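Local coordinates for protein sylvaticin (Pythium sylvaticum, PDB 2POS) that is a secreted alpha-elicitin-like protein that, as in related elicitins, probably binds sterols or other lipids in a hydrophobic core and may trigger plant defence responses, at residues Ala8-Glu11 with Phe12-Leu15; Ala23-Val26 with Cys27-Ser31; Thr58-Asp61 with Ala62-Leu66. One frame throughout, in Å; residues are numbered along the deposited sequence.

All three contacts are local, made between side chains three to five residues apart, along a helix or, in contact 1, round a short helical turn. Contacts 2 and 3 lie on long, regular helices, 22-31 and 54-64, which pack against each other: Leu24 and Cys27 meet Leu59, and Ala23 meets Thr58. Contact 3 turns an apolar Leu59-Ile60-Ile63 face inward; the inner face of contact 2 mixes Leu24 with the buried Gln28 amide and Cys27. Both carry a water-linked polar pair outside. Contact 1, on the weakly bonded helix 10-13, has a largely surface aromatic cluster and a direct salt bridge whose Glu11 is buried. It reaches contact 3 through Leu15 and Leu66, but does not touch contact 2.

Contact 1: Ala8-Glu11 with Phe12-Leu15; sequences AFTE and FFKL
Two torsions set up the pairing of Phe9 with Phe12: chi1 of Phe9 (-172°) turns its ring away from the backbone N, while chi1 of Phe12 (-79°) carries CG to the position opposite the carbonyl carbon. Phe12 CD1 thereby lies over one face of the Phe9 ring, offset toward the rim, and comes within 3.4 Å of Phe9 CD1. The two planes are oblique, at 45°. Phe13 meets the same ring differently: the edge of Phe9 is directed at the face of Phe13 in an offset edge-to-face pair, with Phe9 CE2 3.7 Å from Phe13 CZ. Phe9 is thus the shared member of a three-ring aromatic cluster, much of it on the surface. Beneath the rings, Phe12 N donates to Phe9 O at 2.9 Å, and the weak bond from Phe13 N to Thr10 O fits a short, loosely wound helix.

The charged pair is made by a bent chain and a straight one. Glu11 folds at chi2, whereas Lys14 stays extended to its tip and places NZ 2.9 Å from Glu11 OE1. The ammonium comes from the syn side, somewhat out of the carboxylate plane, and its bond to Glu11 OE2 is weak. Both groups have further partners: Asn69 N donates to Glu11 OE2, and Lys14 NZ donates to Asn67 O, so the same two charged groups, by these outer bonds, tie residues 8-15 to the 67-69 loop.

Helix 10-13 is set against strand 73-75, where Leu73 receives both Glu11 and Phe12, while Leu15 packs on Leu36 and Leu66.

Contact 2: Ala23-Val26 with Cys27-Ser31; sequences ALSV and CQDAS
Gln28 and Leu24, one turn apart, cross on the buried face of the helix, and the glutamine can be followed outward atom by atom. Its CB lies 3.4 Å from Leu24 O, the carbonyl that accepts the backbone N-H of Gln28 itself. With chi1 at -68°, CG lies beside the backbone N and still keeps close to that oxygen, 3.2 Å from Leu24 O. The chain then runs out extended, bringing CD alongside the leucine branch, 3.7 Å from Leu24 CD1. At the tip, OE1 touches Leu24 CD1 at 3.4 Å, and NE2 lies near Leu24 CG. The methyl thus packs against the amide, while OE1 accepts hydrogen bonds from Met35 N and Leu36 N in the following loop. Two backbone donors grip this buried oxygen and fix which way the amide is turned.

On the exposed face the chemistry is looser. Ser25 OG and Asp29 OD2 stand 3.5 Å apart and share a water, which donates to Asp29 OD2 at 2.7 Å and also bonds to Ser25 OG. Near the C-terminal end of the helix, Cys27 O takes two bonds from one residue, since Ser31 N and Ser31 OG reach it from opposite faces of the carbonyl plane. Ser31 OG lies 2.8 Å from Cys27 O, and the same hydroxyl is also bonded to Trp33 N.

Helix 22-31 lies against helix 54-64 through Ala23, Leu24, Val26 and Cys27, with a Cys27-Cys56 disulfide joining the two, while Cys27 and Ser31 also meet helix 44-51.

Contact 3: Thr58-Asp61 with Ala62-Leu66; sequences TLID and AIKAL
Leu59 and Ile63 form the close-packed side of this helix segment. Leu59 CG, turned away from the backbone N (chi1 174°), comes within 3.9 Å of Ile63 CD1, and the two side chains meet at a slant. Ile63 also lies close over the backbone of the preceding turn, its CG1 3.4 Å from Leu59 O, the oxygen that accepts the Ile63 N-H. Ile60 approaches the same methyl less closely, with CD1 to CD1 at 4.3 Å, so Ile63 CD1 is shared between Leu59 and Ile60. All three are buried, and their side chains touch one another through apolar carbons.

The other side of the helix is wet. Asp61 and Lys64 lie side by side and point the same way, but their charged atoms do not meet: Asp61 OD1 and Lys64 NZ are 4.2 Å apart, beyond a salt bridge. Two waters stand between them instead. Each accepts from Lys64 NZ at 2.8 Å and lies near enough to Asp61 OD1 to donate to it, though other acceptors compete for their protons. Extended throughout, Lys64 carries its aliphatic stem past Ile60 before the ammonium reaches the two waters. The opposite charges would still be expected to attract, though water separates them. Ala62, between the two sides, brings its CB to 3.4 Å from Leu59 O.

Helix 54-64 runs between two others: Thr58 and Leu59 pack on helix 22-31, whereas Ile60 packs on Phe89, Ile63 on Val82 and Val86, and Lys64 on Val86, all of helix 82-92.

Contact 1: Ala8-Glu11 with Phe12-Leu15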
loop_
_atom_site.group_PDB
_atom_site.type_symbol
_atom_site.label_atom_id
_atom_site.label_comp_id
_atom_site.label_asym_id
_atom_site.label_seq_id
_atom_site.Cartn_x
_atom_site.Cartn_y
_atom_site.Cartn_z
ATOM N N ALA A 8 14.079 -6.215 -4.957
ATOM C CA ALA A 8 15.069 -6.646 -3.974
ATOM C C ALA A 8 14.443 -6.538 -2.587
ATOM O O ALA A 8 13.559 -5.707 -2.359
ATOM C CB ALA A 8 16.303 -5.777 -4.066
ATOM N N PHE A 9 14.895 -7.371 -1.653
ATOM C CA PHE A 9 14.317 -7.350 -0.311
ATOM C C PHE A 9 14.449 -5.972 0.340
ATOM O O PHE A 9 13.604 -5.585 1.153
ATOM C CB PHE A 9 14.929 -8.437 0.586
ATOM C CG PHE A 9 14.233 -8.586 1.909
ATOM C CD1 PHE A 9 13.076 -9.345 2.019
ATOM C CD2 PHE A 9 14.726 -7.953 3.046
ATOM C CE1 PHE A 9 12.424 -9.477 3.239
ATOM C CE2 PHE A 9 14.078 -8.075 4.269
ATOM C CZ PHE A 9 12.928 -8.835 4.366
ATOM N N THR A 10 15.499 -5.236 -0.031
ATOM C CA THR A 10 15.754 -3.895 0.502
ATOM C C THR A 10 14.582 -2.937 0.284
ATOM O O THR A 10 14.428 -1.952 1.006
ATOM C CB THR A 10 17.060 -3.278 -0.067
ATOM O OG1 THR A 10 17.055 -3.355 -1.497
ATOM C CG2 THR A 10 18.287 -4.008 0.476
ATOM N N GLU A 11 13.739 -3.239 -0.702
ATOM C CA GLU A 11 12.538 -2.455 -0.933
ATOM C C GLU A 11 11.651 -2.426 0.314
ATOM O O GLU A 11 11.032 -1.405 0.593
ATOM C CB GLU A 11 11.772 -2.993 -2.142
ATOM C CG GLU A 11 10.588 -2.145 -2.598
ATOM C CD GLU A 11 10.976 -0.878 -3.351
ATOM O OE1 GLU A 11 12.156 -0.695 -3.712
ATOM O OE2 GLU A 11 10.071 -0.058 -3.594
ATOM N N PHE A 12 11.591 -3.531 1.064
ATOM C CA PHE A 12 10.805 -3.564 2.305
ATOM C C PHE A 12 11.269 -2.477 3.261
ATOM O O PHE A 12 10.451 -1.830 3.919
ATOM C CB PHE A 12 10.917 -4.913 3.033
ATOM C CG PHE A 12 10.063 -6.005 2.457
ATOM C CD1 PHE A 12 10.633 -7.000 1.669
ATOM C CD2 PHE A 12 8.695 -6.052 2.712
ATOM C CE1 PHE A 12 9.855 -8.029 1.140
ATOM C CE2 PHE A 12 7.901 -7.074 2.173
ATOM C CZ PHE A 12 8.483 -8.060 1.393
ATOM N N PHE A 13 12.581 -2.264 3.332
ATOM C CA PHE A 13 13.126 -1.318 4.306
ATOM C C PHE A 13 12.674 0.111 4.050
ATOM O O PHE A 13 12.612 0.926 4.974
ATOM C CB PHE A 13 14.655 -1.401 4.385
ATOM C CG PHE A 13 15.181 -2.769 4.771
ATOM C CD1 PHE A 13 16.330 -3.271 4.166
ATOM C CD2 PHE A 13 14.548 -3.539 5.747
ATOM C CE1 PHE A 13 16.829 -4.523 4.511
ATOM C CE2 PHE A 13 15.051 -4.794 6.102
ATOM C CZ PHE A 13 16.199 -5.278 5.478
ATOM N N LYS A 14 12.332 0.417 2.793
ATOM C CA LYS A 14 11.792 1.734 2.450
ATOM C C LYS A 14 10.501 2.055 3.195
ATOM O O LYS A 14 10.179 3.227 3.389
ATOM C CB LYS A 14 11.478 1.823 0.956
ATOM C CG LYS A 14 12.657 1.947 0.033
ATOM C CD LYS A 14 12.092 2.134 -1.370
ATOM C CE LYS A 14 13.166 2.110 -2.413
ATOM N NZ LYS A 14 12.525 2.226 -3.754
ATOM N N LEU A 15 9.759 1.019 3.572
ATOM C CA LEU A 15 8.461 1.188 4.221
ATOM C C LEU A 15 8.551 1.572 5.701
ATOM O O LEU A 15 7.530 1.869 6.316
ATOM C CB LEU A 15 7.630 -0.090 4.072
ATOM C CG LEU A 15 7.409 -0.622 2.653
ATOM C CD1 LEU A 15 6.679 -1.958 2.734
ATOM C CD2 LEU A 15 6.641 0.370 1.805
#

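Contact 2: Ala23-Val26 with Cys27-Ser31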
loop_
_atom_site.group_PDB
_atom_site.type_symbol
_atom_site.label_atom_id
_atom_site.label_comp_id
_atom_site.label_asym_id
_atom_site.label_seq_id
_atom_site.Cartn_x
_atom_site.Cartn_y
_atom_site.Cartn_z
ATOM N N ALA A 23 -1.383 7.470 10.437
ATOM C CA ALA A 23 -2.345 7.199 9.363
ATOM C C ALA A 23 -2.367 5.717 9.003
ATOM O O ALA A 23 -3.395 5.206 8.544
ATOM C CB ALA A 23 -2.040 8.048 8.136
ATOM N N LEU A 24 -1.242 5.028 9.211
ATOM C CA LEU A 24 -1.164 3.590 8.916
ATOM C C LEU A 24 -2.193 2.813 9.733
ATOM O O LEU A 24 -3.023 2.100 9.174
ATOM C CB LEU A 24 0.246 3.024 9.148
ATOM C CG LEU A 24 0.408 1.513 8.911
ATOM C CD1 LEU A 24 0.315 1.161 7.426
ATOM C CD2 LEU A 24 1.716 0.992 9.507
ATOM N N SER A 25 -2.134 2.961 11.057
ATOM C CA SER A 25 -3.038 2.262 11.958
ATOM C C SER A 25 -4.502 2.626 11.701
ATOM O O SER A 25 -5.366 1.746 11.668
ATOM C CB SER A 25 -2.654 2.548 13.413
ATOM O OG SER A 25 -3.613 2.019 14.311
ATOM N N VAL A 26 -4.786 3.914 11.517
ATOM C CA VAL A 26 -6.166 4.358 11.297
ATOM C C VAL A 26 -6.746 3.763 10.017
ATOM O O VAL A 26 -7.875 3.274 10.011
ATOM C CB VAL A 26 -6.305 5.899 11.275
ATOM C CG1 VAL A 26 -7.759 6.305 10.986
ATOM C CG2 VAL A 26 -5.837 6.491 12.587
ATOM N N CYS A 27 -5.961 3.788 8.941
ATOM C CA CYS A 27 -6.414 3.261 7.658
ATOM C C CYS A 27 -6.633 1.752 7.719
ATOM O O CYS A 27 -7.667 1.259 7.261
ATOM C CB CYS A 27 -5.418 3.618 6.552
ATOM S SG CYS A 27 -5.907 3.038 4.909
ATOM N N GLN A 28 -5.676 1.030 8.303
ATOM C CA GLN A 28 -5.757 -0.426 8.413
ATOM C C GLN A 28 -6.936 -0.859 9.281
ATOM O O GLN A 28 -7.703 -1.749 8.893
ATOM C CB GLN A 28 -4.443 -1.007 8.956
ATOM C CG GLN A 28 -3.264 -0.859 7.984
ATOM C CD GLN A 28 -1.992 -1.514 8.493
ATOM O OE1 GLN A 28 -1.142 -1.925 7.704
ATOM N NE2 GLN A 28 -1.852 -1.608 9.816
ATOM N N ASP A 29 -7.105 -0.205 10.427
ATOM C CA ASP A 29 -8.216 -0.531 11.325
ATOM C C ASP A 29 -9.578 -0.207 10.722
ATOM O O ASP A 29 -10.535 -0.953 10.921
ATOM C CB ASP A 29 -8.062 0.183 12.670
ATOM C CG ASP A 29 -6.899 -0.355 13.496
ATOM O OD1 ASP A 29 -6.267 -1.352 13.086
ATOM O OD2 ASP A 29 -6.619 0.224 14.565
ATOM N N ALA A 30 -9.661 0.897 9.978
ATOM C CA ALA A 30 -10.918 1.318 9.359
ATOM C C ALA A 30 -11.342 0.389 8.229
ATOM O O ALA A 30 -12.530 0.104 8.063
ATOM C CB ALA A 30 -10.813 2.750 8.849
ATOM N N SER A 31 -10.366 -0.084 7.455
ATOM C CA SER A 31 -10.663 -0.800 6.215
ATOM C C SER A 31 -10.503 -2.314 6.293
ATOM O O SER A 31 -11.111 -3.035 5.501
ATOM C CB SER A 31 -9.784 -0.262 5.082
ATOM O OG SER A 31 -8.430 -0.589 5.305
HETATM O O HOH W 1 -4.780 0.071 16.575
#

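Contact 3: Thr58-Asp61 with Ala62-Leu66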
loop_
_atom_site.group_PDB
_atom_site.type_symbol
_atom_site.label_atom_id
_atom_site.label_comp_id
_atom_site.label_asym_id
_atom_site.label_seq_id
_atom_site.Cartn_x
_atom_site.Cartn_y
_atom_site.Cartn_z
ATOM N N THR A 58 -4.043 9.972 3.279
ATOM C CA THR A 58 -2.809 10.398 3.932
ATOM C C THR A 58 -1.757 9.293 3.865
ATOM O O THR A 58 -0.592 9.551 3.532
ATOM C CB THR A 58 -3.068 10.806 5.400
ATOM O OG1 THR A 58 -4.077 11.827 5.420
ATOM C CG2 THR A 58 -1.791 11.338 6.067
ATOM N N LEU A 59 -2.172 8.069 4.173
ATOM C CA LEU A 59 -1.268 6.933 4.126
ATOM C C LEU A 59 -0.716 6.725 2.721
ATOM O O LEU A 59 0.493 6.562 2.541
ATOM C CB LEU A 59 -1.965 5.655 4.608
ATOM C CG LEU A 59 -1.134 4.378 4.465
ATOM C CD1 LEU A 59 0.159 4.452 5.270
ATOM C CD2 LEU A 59 -1.956 3.160 4.880
ATOM N N ILE A 60 -1.601 6.721 1.727
ATOM C CA ILE A 60 -1.180 6.517 0.343
ATOM C C ILE A 60 -0.180 7.581 -0.114
ATOM O O ILE A 60 0.824 7.260 -0.755
ATOM C CB ILE A 60 -2.413 6.387 -0.608
ATOM C CG1 ILE A 60 -3.143 5.054 -0.345
ATOM C CG2 ILE A 60 -2.018 6.597 -2.084
ATOM C CD1 ILE A 60 -2.413 3.773 -0.747
ATOM N N ASP A 61 -0.422 8.836 0.263
ATOM C CA ASP A 61 0.525 9.905 -0.045
ATOM C C ASP A 61 1.864 9.696 0.673
ATOM O O ASP A 61 2.927 9.979 0.108
ATOM C CB ASP A 61 -0.070 11.281 0.281
ATOM C CG ASP A 61 -1.186 11.680 -0.675
ATOM O OD1 ASP A 61 -1.387 10.989 -1.695
ATOM O OD2 ASP A 61 -1.870 12.688 -0.404
ATOM N N ALA A 62 1.814 9.192 1.908
ATOM C CA ALA A 62 3.033 8.893 2.668
ATOM C C ALA A 62 3.849 7.764 2.020
ATOM O O ALA A 62 5.084 7.788 2.050
ATOM C CB ALA A 62 2.698 8.558 4.113
ATOM N N ILE A 63 3.162 6.789 1.423
ATOM C CA ILE A 63 3.850 5.727 0.679
ATOM C C ILE A 63 4.467 6.280 -0.607
ATOM O O ILE A 63 5.602 5.940 -0.954
ATOM C CB ILE A 63 2.925 4.507 0.381
ATOM C CG1 ILE A 63 2.386 3.928 1.694
ATOM C CG2 ILE A 63 3.700 3.426 -0.365
ATOM C CD1 ILE A 63 1.159 3.011 1.560
ATOM N N LYS A 64 3.729 7.134 -1.310
ATOM C CA LYS A 64 4.272 7.777 -2.504
ATOM C C LYS A 64 5.594 8.477 -2.196
ATOM O O LYS A 64 6.538 8.400 -2.981
ATOM C CB LYS A 64 3.286 8.785 -3.082
ATOM C CG LYS A 64 2.157 8.169 -3.852
ATOM C CD LYS A 64 1.262 9.259 -4.402
ATOM C CE LYS A 64 0.132 8.664 -5.202
ATOM N NZ LYS A 64 -0.804 9.727 -5.644
ATOM N N ALA A 65 5.646 9.152 -1.046
ATOM C CA ALA A 65 6.824 9.913 -0.608
ATOM C C ALA A 65 8.073 9.049 -0.368
ATOM O O ALA A 65 9.199 9.564 -0.333
ATOM C CB ALA A 65 6.483 10.726 0.650
ATOM N N LEU A 66 7.867 7.742 -0.206
ATOM C CA LEU A 66 8.968 6.786 -0.049
ATOM C C LEU A 66 9.586 6.388 -1.383
ATOM O O LEU A 66 10.573 5.659 -1.419
ATOM C CB LEU A 66 8.480 5.511 0.637
ATOM C CG LEU A 66 7.624 5.637 1.891
ATOM C CD1 LEU A 66 7.099 4.261 2.244
ATOM C CD2 LEU A 66 8.421 6.236 3.035
HETATM O O HOH W 2 -1.588 11.903 -4.024
HETATM O O HOH W 3 -2.720 9.606 -3.604
#